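Local coordinates for protein salicylate 5-hydroxylase, large oxygenase component (Ralstonia sp., PDB 7C8Z) that serves as the iron- and [2Fe-2S]-binding large subunit of the oxygenase component that 5-hydroxylates salicylate to gentisate, using NADH and O2, at residues L205-R210 / H273-S278; M323-I326 / V330-Q333. One frame throughout, in Å; residues are numbered along the deposited sequence.

Interaction 1: residues L205-R210 / H273-S278; sequences LHYFDR and HAAMIS
Y207 reaches from its helix to two apolar side chains, A275 and I277, on strand 274-278. I277 does most of the touching. Its CG1 lies over one face of the Y207 ring, 4.1 Å from the ring centroid and 28° off the normal, which makes a CH-pi contact. The methylene sits toward the outer half of the ring, with Y207 CE1 3.7 Å from I277 CG1. CD1 continues past the ring carbon CZ, and I277 CD1 ends 3.7 Å from Y207 OH. The two side chains cross at about a right angle, with CG1 and CD1 of I277 laid against the outer part of the ring (CE1, CZ and OH). A275 is met obliquely near the base of the ring, where Y207 CD2 is 4.0 Å from A275 CB. Chi1 of -64° sets CG of Y207 anti to its carbonyl carbon and turns the ring toward the strand. On the helix side H206 CD2 stands over the ring centre, 3.5 Å above its plane. No hydrogen bond joins the two segments. The polar end of Y207 is satisfied by K266 NZ, on strand 263-267, which holds OH and would limit how the ring can shift. Between these two segments the contact is small and buried, and Y207 alone makes it from the helix side. Helix 196-211 packs on the antiparallel sheet of the catalytic domain. Strand 274-278 runs between strands 263-267 and 321-326, and Y207 touches T324 of the latter as well. F208 and R210 extend the helix contact along strand 321-326, resting on I326 and V322.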
ATOM      1  N   LEU A 205      29.390  12.165 -27.839  1.00 50.72           N
ATOM      2  CA  LEU A 205      30.402  12.577 -26.871  1.00 54.89           C
ATOM      3  C   LEU A 205      30.710  14.064 -27.002  1.00 51.24           C
ATOM      4  O   LEU A 205      31.088  14.702 -26.009  1.00 50.09           O
ATOM      5  CB  LEU A 205      31.676  11.740 -27.010  1.00 48.09           C
ATOM      6  CG  LEU A 205      32.707  12.098 -25.932  1.00 56.86           C
ATOM      7  CD1 LEU A 205      32.637  11.123 -24.768  1.00 58.59           C
ATOM      8  CD2 LEU A 205      34.123  12.172 -26.487  1.00 52.81           C
ATOM      9  N   HIS A 206      30.523  14.643 -28.195  1.00 46.22           N
ATOM     10  CA  HIS A 206      30.691  16.085 -28.312  1.00 50.22           C
ATOM     11  C   HIS A 206      29.713  16.831 -27.404  1.00 56.56           C
ATOM     12  O   HIS A 206      30.098  17.774 -26.708  1.00 66.30           O
ATOM     13  CB  HIS A 206      30.501  16.537 -29.750  1.00 46.31           C
ATOM     14  CG  HIS A 206      30.257  18.011 -29.868  1.00 58.01           C
ATOM     15  ND1 HIS A 206      31.273  18.940 -29.795  1.00 58.16           N
ATOM     16  CD2 HIS A 206      29.112  18.721 -30.018  1.00 58.88           C
ATOM     17  CE1 HIS A 206      30.768  20.156 -29.915  1.00 58.31           C
ATOM     18  NE2 HIS A 206      29.459  20.052 -30.050  1.00 58.32           N
ATOM     19  N   TYR A 207      28.448  16.410 -27.374  1.00 42.26           N
ATOM     20  CA  TYR A 207      27.476  17.114 -26.542  1.00 53.04           C
ATOM     21  C   TYR A 207      27.639  16.767 -25.064  1.00 58.95           C
ATOM     22  O   TYR A 207      27.457  17.634 -24.192  1.00 49.34           O
ATOM     23  CB  TYR A 207      26.067  16.815 -27.050  1.00 53.56           C
ATOM     24  CG  TYR A 207      25.875  17.345 -28.453  1.00 52.10           C
ATOM     25  CD1 TYR A 207      25.691  18.701 -28.681  1.00 47.78           C
ATOM     26  CD2 TYR A 207      25.929  16.497 -29.551  1.00 54.50           C
ATOM     27  CE1 TYR A 207      25.537  19.194 -29.960  1.00 54.95           C
ATOM     28  CE2 TYR A 207      25.777  16.982 -30.835  1.00 50.12           C
ATOM     29  CZ  TYR A 207      25.583  18.332 -31.033  1.00 60.70           C
ATOM     30  OH  TYR A 207      25.429  18.823 -32.311  1.00 77.26           O
ATOM     31  N   PHE A 208      27.982  15.508 -24.770  1.00 56.50           N
ATOM     32  CA  PHE A 208      28.355  15.123 -23.413  1.00 41.81           C
ATOM     33  C   PHE A 208      29.418  16.063 -22.862  1.00 44.32           C
ATOM     34  O   PHE A 208      29.250  16.655 -21.792  1.00 49.66           O
ATOM     35  CB  PHE A 208      28.853  13.674 -23.393  1.00 40.68           C
ATOM     36  CG  PHE A 208      29.218  13.172 -22.014  1.00 42.87           C
ATOM     37  CD1 PHE A 208      30.435  13.501 -21.429  1.00 51.68           C
ATOM     38  CD2 PHE A 208      28.344  12.361 -21.305  1.00 40.43           C
ATOM     39  CE1 PHE A 208      30.766  13.041 -20.163  1.00 58.67           C
ATOM     40  CE2 PHE A 208      28.671  11.895 -20.042  1.00 42.88           C
ATOM     41  CZ  PHE A 208      29.884  12.236 -19.472  1.00 50.06           C
ATOM     42  N   ASP A 209      30.535  16.195 -23.585  1.00 54.25           N
ATOM     43  CA  ASP A 209      31.600  17.100 -23.165  1.00 52.80           C
ATOM     44  C   ASP A 209      31.156  18.555 -23.218  1.00 45.11           C
ATOM     45  O   ASP A 209      31.688  19.393 -22.487  1.00 49.01           O
ATOM     46  CB  ASP A 209      32.834  16.881 -24.036  1.00 52.05           C
ATOM     47  CG  ASP A 209      33.357  15.459 -23.954  1.00 68.43           C
ATOM     48  OD1 ASP A 209      33.073  14.772 -22.948  1.00 75.51           O
ATOM     49  OD2 ASP A 209      34.053  15.022 -24.892  1.00 80.94           O
ATOM     50  N   ARG A 210      30.180  18.868 -24.067  1.00 40.88           N
ATOM     51  CA  ARG A 210      29.658  20.222 -24.136  1.00 49.76           C
ATOM     52  C   ARG A 210      29.031  20.631 -22.811  1.00 58.28           C
ATOM     53  O   ARG A 210      29.228  21.763 -22.346  1.00 69.27           O
ATOM     54  CB  ARG A 210      28.640  20.321 -25.271  1.00 41.00           C
ATOM     55  CG  ARG A 210      27.883  21.615 -25.281  1.00 40.91           C
ATOM     56  CD  ARG A 210      26.623  21.511 -26.103  1.00 47.64           C
ATOM     57  NE  ARG A 210      25.942  22.795 -26.164  1.00 53.66           N
ATOM     58  CZ  ARG A 210      24.858  23.096 -25.459  1.00 53.66           C
ATOM     59  NH1 ARG A 210      24.330  22.196 -24.644  1.00 51.25           N
ATOM     60  NH2 ARG A 210      24.300  24.294 -25.572  1.00 55.04           N
ATOM     61  N   HIS A 273      21.903   5.870 -28.299  1.00 33.56           N
ATOM     62  CA  HIS A 273      22.034   7.177 -27.676  1.00 48.13           C
ATOM     63  C   HIS A 273      21.576   8.251 -28.650  1.00 44.74           C
ATOM     64  O   HIS A 273      21.644   8.074 -29.868  1.00 43.62           O
ATOM     65  CB  HIS A 273      23.478   7.440 -27.244  1.00 44.29           C
ATOM     66  CG  HIS A 273      24.160   6.254 -26.637  1.00 57.69           C
ATOM     67  ND1 HIS A 273      23.494   5.316 -25.878  1.00 55.02           N
ATOM     68  CD2 HIS A 273      25.453   5.856 -26.678  1.00 64.71           C
ATOM     69  CE1 HIS A 273      24.349   4.392 -25.476  1.00 63.94           C
ATOM     70  NE2 HIS A 273      25.544   4.696 -25.949  1.00 63.13           N
ATOM     71  N   ALA A 274      21.127   9.381 -28.108  1.00 47.10           N
ATOM     72  CA  ALA A 274      20.617  10.423 -28.992  1.00 49.50           C
ATOM     73  C   ALA A 274      20.848  11.794 -28.379  1.00 47.10           C
ATOM     74  O   ALA A 274      21.068  11.935 -27.175  1.00 51.42           O
ATOM     75  CB  ALA A 274      19.128  10.226 -29.301  1.00 33.99           C
ATOM     76  N   ALA A 275      20.814  12.808 -29.239  1.00 42.12           N
ATOM     77  CA  ALA A 275      20.934  14.196 -28.816  1.00 55.18           C
ATOM     78  C   ALA A 275      19.950  15.025 -29.623  1.00 53.99           C
ATOM     79  O   ALA A 275      19.979  14.994 -30.857  1.00 65.83           O
ATOM     80  CB  ALA A 275      22.364  14.718 -29.007  1.00 54.04           C
ATOM     81  N   MET A 276      19.081  15.755 -28.933  1.00 49.99           N
ATOM     82  CA  MET A 276      18.148  16.682 -29.560  1.00 48.89           C
ATOM     83  C   MET A 276      18.670  18.088 -29.305  1.00 47.58           C
ATOM     84  O   MET A 276      18.769  18.512 -28.148  1.00 37.58           O
ATOM     85  CB  MET A 276      16.731  16.498 -29.013  1.00 47.85           C
ATOM     86  CG  MET A 276      16.155  15.111 -29.299  1.00 62.69           C
ATOM     87  SD  MET A 276      14.453  14.790 -28.770  1.00 64.19           S
ATOM     88  CE  MET A 276      14.130  16.190 -27.698  1.00 62.31           C
ATOM     89  N   ILE A 277      19.005  18.798 -30.383  1.00 55.72           N
ATOM     90  CA  ILE A 277      19.692  20.083 -30.344  1.00 56.78           C
ATOM     91  C   ILE A 277      18.770  21.120 -30.956  1.00 51.82           C
ATOM     92  O   ILE A 277      18.181  20.871 -32.013  1.00 55.69           O
ATOM     93  CB  ILE A 277      21.012  20.023 -31.141  1.00 58.10           C
ATOM     94  CG1 ILE A 277      21.892  18.859 -30.679  1.00 50.75           C
ATOM     95  CG2 ILE A 277      21.746  21.348 -31.090  1.00 51.16           C
ATOM     96  CD1 ILE A 277      21.916  17.707 -31.660  1.00 41.84           C
ATOM     97  N   SER A 278      18.644  22.276 -30.312  1.00 53.73           N
ATOM     98  CA  SER A 278      17.792  23.304 -30.891  1.00 61.48           C
ATOM     99  C   SER A 278      18.307  24.689 -30.535  1.00 64.36           C
ATOM    100  O   SER A 278      18.892  24.907 -29.466  1.00 65.91           O
ATOM    101  CB  SER A 278      16.326  23.173 -30.446  1.00 66.52           C
ATOM    102  OG  SER A 278      15.482  23.893 -31.337  1.00 78.01           O
TER

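Interaction 2: residues M323-I326 / V330-Q333; sequences MTTI and VIIQ
T324 and I332 face each other as an antiparallel hydrogen-bonded pair and satisfy each other's backbone. T324 N donates to I332 O at 2.9 Å, and I332 N returns a bond to T324 O at 2.8 Å. Both are nearly straight, 172° and 168° at the hydrogen, and both donors lie in the carbonyl plane. T324 O also receives a CA-H contact from I331 CA at 3.4 Å. I326 and V330 form the second hydrogen-bonded pair. I326 N donates to V330 O at 2.9 Å, but this bond is bent to 148° and the donor is tilted from the carbonyl plane. V330 N donates to I326 O at 3.1 Å. The two non-hydrogen-bonded pairs, M323 with Q333 and T325 with I331, direct their backbone bonds outward. M323 and T325 bond to M276 and A274, while Q333 and I331 bond to S340 and R342. Two polar side chains also find partners outside the hairpin. T325 OG1 bonds to K239 NZ, and Q333 OE1 bonds to S340 OG and R342 NH2. Between the strands the side chains meet through carbon and sulfur. M323 bends at chi2 and chi3, which brings its end to Q333; M323 CE lies 3.6 Å from Q333 CB. On the face with T324, I326 CD1 meets I332 CD1 at 3.9 Å. The chemistry is that of a buried beta hairpin inside a larger sheet: backbone polarity is paired between strands, the polar ends of T325 and Q333 are tied to neighbours, and apolar contacts join the strands on both faces.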
ATOM      1  N   MET A 323      19.111  17.999 -25.279  1.00 39.83           N
ATOM      2  CA  MET A 323      18.647  16.878 -24.465  1.00 43.14           C
ATOM      3  C   MET A 323      19.363  15.627 -24.956  1.00 42.64           C
ATOM      4  O   MET A 323      19.143  15.195 -26.092  1.00 45.25           O
ATOM      5  CB  MET A 323      17.132  16.725 -24.563  1.00 49.33           C
ATOM      6  CG  MET A 323      16.367  17.898 -23.985  1.00 57.06           C
ATOM      7  SD  MET A 323      16.791  18.196 -22.259  1.00 54.67           S
ATOM      8  CE  MET A 323      16.132  16.710 -21.507  1.00 54.27           C
ATOM      9  N   THR A 324      20.224  15.049 -24.120  1.00 48.76           N
ATOM     10  CA  THR A 324      21.062  13.926 -24.524  1.00 46.83           C
ATOM     11  C   THR A 324      20.656  12.677 -23.754  1.00 45.33           C
ATOM     12  O   THR A 324      20.754  12.641 -22.525  1.00 38.47           O
ATOM     13  CB  THR A 324      22.539  14.243 -24.293  1.00 43.85           C
ATOM     14  OG1 THR A 324      22.905  15.376 -25.085  1.00 60.14           O
ATOM     15  CG2 THR A 324      23.416  13.051 -24.675  1.00 39.98           C
ATOM     16  N   THR A 325      20.182  11.667 -24.472  1.00 34.15           N
ATOM     17  CA  THR A 325      19.833  10.384 -23.877  1.00 38.37           C
ATOM     18  C   THR A 325      21.008   9.423 -24.019  1.00 48.38           C
ATOM     19  O   THR A 325      21.417   9.104 -25.145  1.00 63.65           O
ATOM     20  CB  THR A 325      18.581   9.798 -24.529  1.00 46.44           C
ATOM     21  OG1 THR A 325      18.653   9.958 -25.953  1.00 40.46           O
ATOM     22  CG2 THR A 325      17.339  10.492 -24.000  1.00 28.92           C
ATOM     23  N   ILE A 326      21.553   8.983 -22.885  1.00 44.99           N
ATOM     24  CA  ILE A 326      22.573   7.941 -22.849  1.00 42.11           C
ATOM     25  C   ILE A 326      21.894   6.658 -22.382  1.00 30.94           C
ATOM     26  O   ILE A 326      21.484   6.535 -21.217  1.00 38.65           O
ATOM     27  CB  ILE A 326      23.757   8.321 -21.951  1.00 49.33           C
ATOM     28  CG1 ILE A 326      24.494   9.524 -22.541  1.00 48.89           C
ATOM     29  CG2 ILE A 326      24.714   7.143 -21.807  1.00 33.88           C
ATOM     30  CD1 ILE A 326      25.694   9.960 -21.737  1.00 48.99           C
ATOM     31  N   VAL A 330      20.384   7.105 -18.415  1.00 44.42           N
ATOM     32  CA  VAL A 330      20.434   8.499 -17.993  1.00 37.55           C
ATOM     33  C   VAL A 330      20.068   9.471 -19.105  1.00 39.04           C
ATOM     34  O   VAL A 330      20.179   9.178 -20.299  1.00 38.66           O
ATOM     35  CB  VAL A 330      21.821   8.858 -17.405  1.00 46.89           C
ATOM     36  CG1 VAL A 330      22.838   9.112 -18.506  1.00 60.48           C
ATOM     37  CG2 VAL A 330      21.716  10.049 -16.445  1.00 38.12           C
ATOM     38  N   ILE A 331      19.608  10.641 -18.673  1.00 43.16           N
ATOM     39  CA  ILE A 331      19.405  11.799 -19.527  1.00 37.07           C
ATOM     40  C   ILE A 331      20.266  12.930 -18.987  1.00 46.88           C
ATOM     41  O   ILE A 331      20.277  13.182 -17.778  1.00 53.60           O
ATOM     42  CB  ILE A 331      17.927  12.216 -19.562  1.00 32.94           C
ATOM     43  CG1 ILE A 331      17.103  11.163 -20.296  1.00 37.67           C
ATOM     44  CG2 ILE A 331      17.770  13.591 -20.210  1.00 39.30           C
ATOM     45  CD1 ILE A 331      15.787  10.859 -19.630  1.00 41.13           C
ATOM     46  N   ILE A 332      20.980  13.611 -19.875  1.00 51.24           N
ATOM     47  CA  ILE A 332      21.681  14.844 -19.547  1.00 40.74           C
ATOM     48  C   ILE A 332      20.870  15.967 -20.166  1.00 41.94           C
ATOM     49  O   ILE A 332      20.696  16.023 -21.390  1.00 60.27           O
ATOM     50  CB  ILE A 332      23.128  14.846 -20.064  1.00 40.90           C
ATOM     51  CG1 ILE A 332      24.029  14.021 -19.145  1.00 39.39           C
ATOM     52  CG2 ILE A 332      23.657  16.265 -20.141  1.00 55.68           C
ATOM     53  CD1 ILE A 332      23.953  12.531 -19.382  1.00 46.98           C
ATOM     54  N   GLN A 333      20.356  16.848 -19.324  1.00 45.30           N
ATOM     55  CA  GLN A 333      19.488  17.924 -19.762  1.00 42.56           C
ATOM     56  C   GLN A 333      20.249  19.232 -19.669  1.00 43.74           C
ATOM     57  O   GLN A 333      20.753  19.591 -18.592  1.00 41.77           O
ATOM     58  CB  GLN A 333      18.219  17.992 -18.917  1.00 40.34           C
ATOM     59  CG  GLN A 333      17.573  19.368 -18.911  1.00 54.72           C
ATOM     60  CD  GLN A 333      17.345  19.900 -17.510  1.00 63.99           C
ATOM     61  OE1 GLN A 333      16.827  19.194 -16.641  1.00 67.78           O
ATOM     62  NE2 GLN A 333      17.734  21.151 -17.281  1.00 47.84           N
TER

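In the fold
Interactions 1 and 2 have centres 8 Å apart and share one antiparallel sheet of the catalytic domain. Strand 274-278 of interaction 1 lies beside strand 321-326 of interaction 2. Probable backbone hydrogen bonds join them, from T325 N to A274 O and from M276 N to M323 O, each 2.9 Å. Helix 196-211 spans both strands on the face that carries T324 and I326, and F208 CD2 packs 3.6 Å from I326 CD1. The opposite face carries M323, whose side chain is about 8 Å from the bound iron(III) ion and from its ligands H243 and D389. Interaction 1 lies away from the metal site.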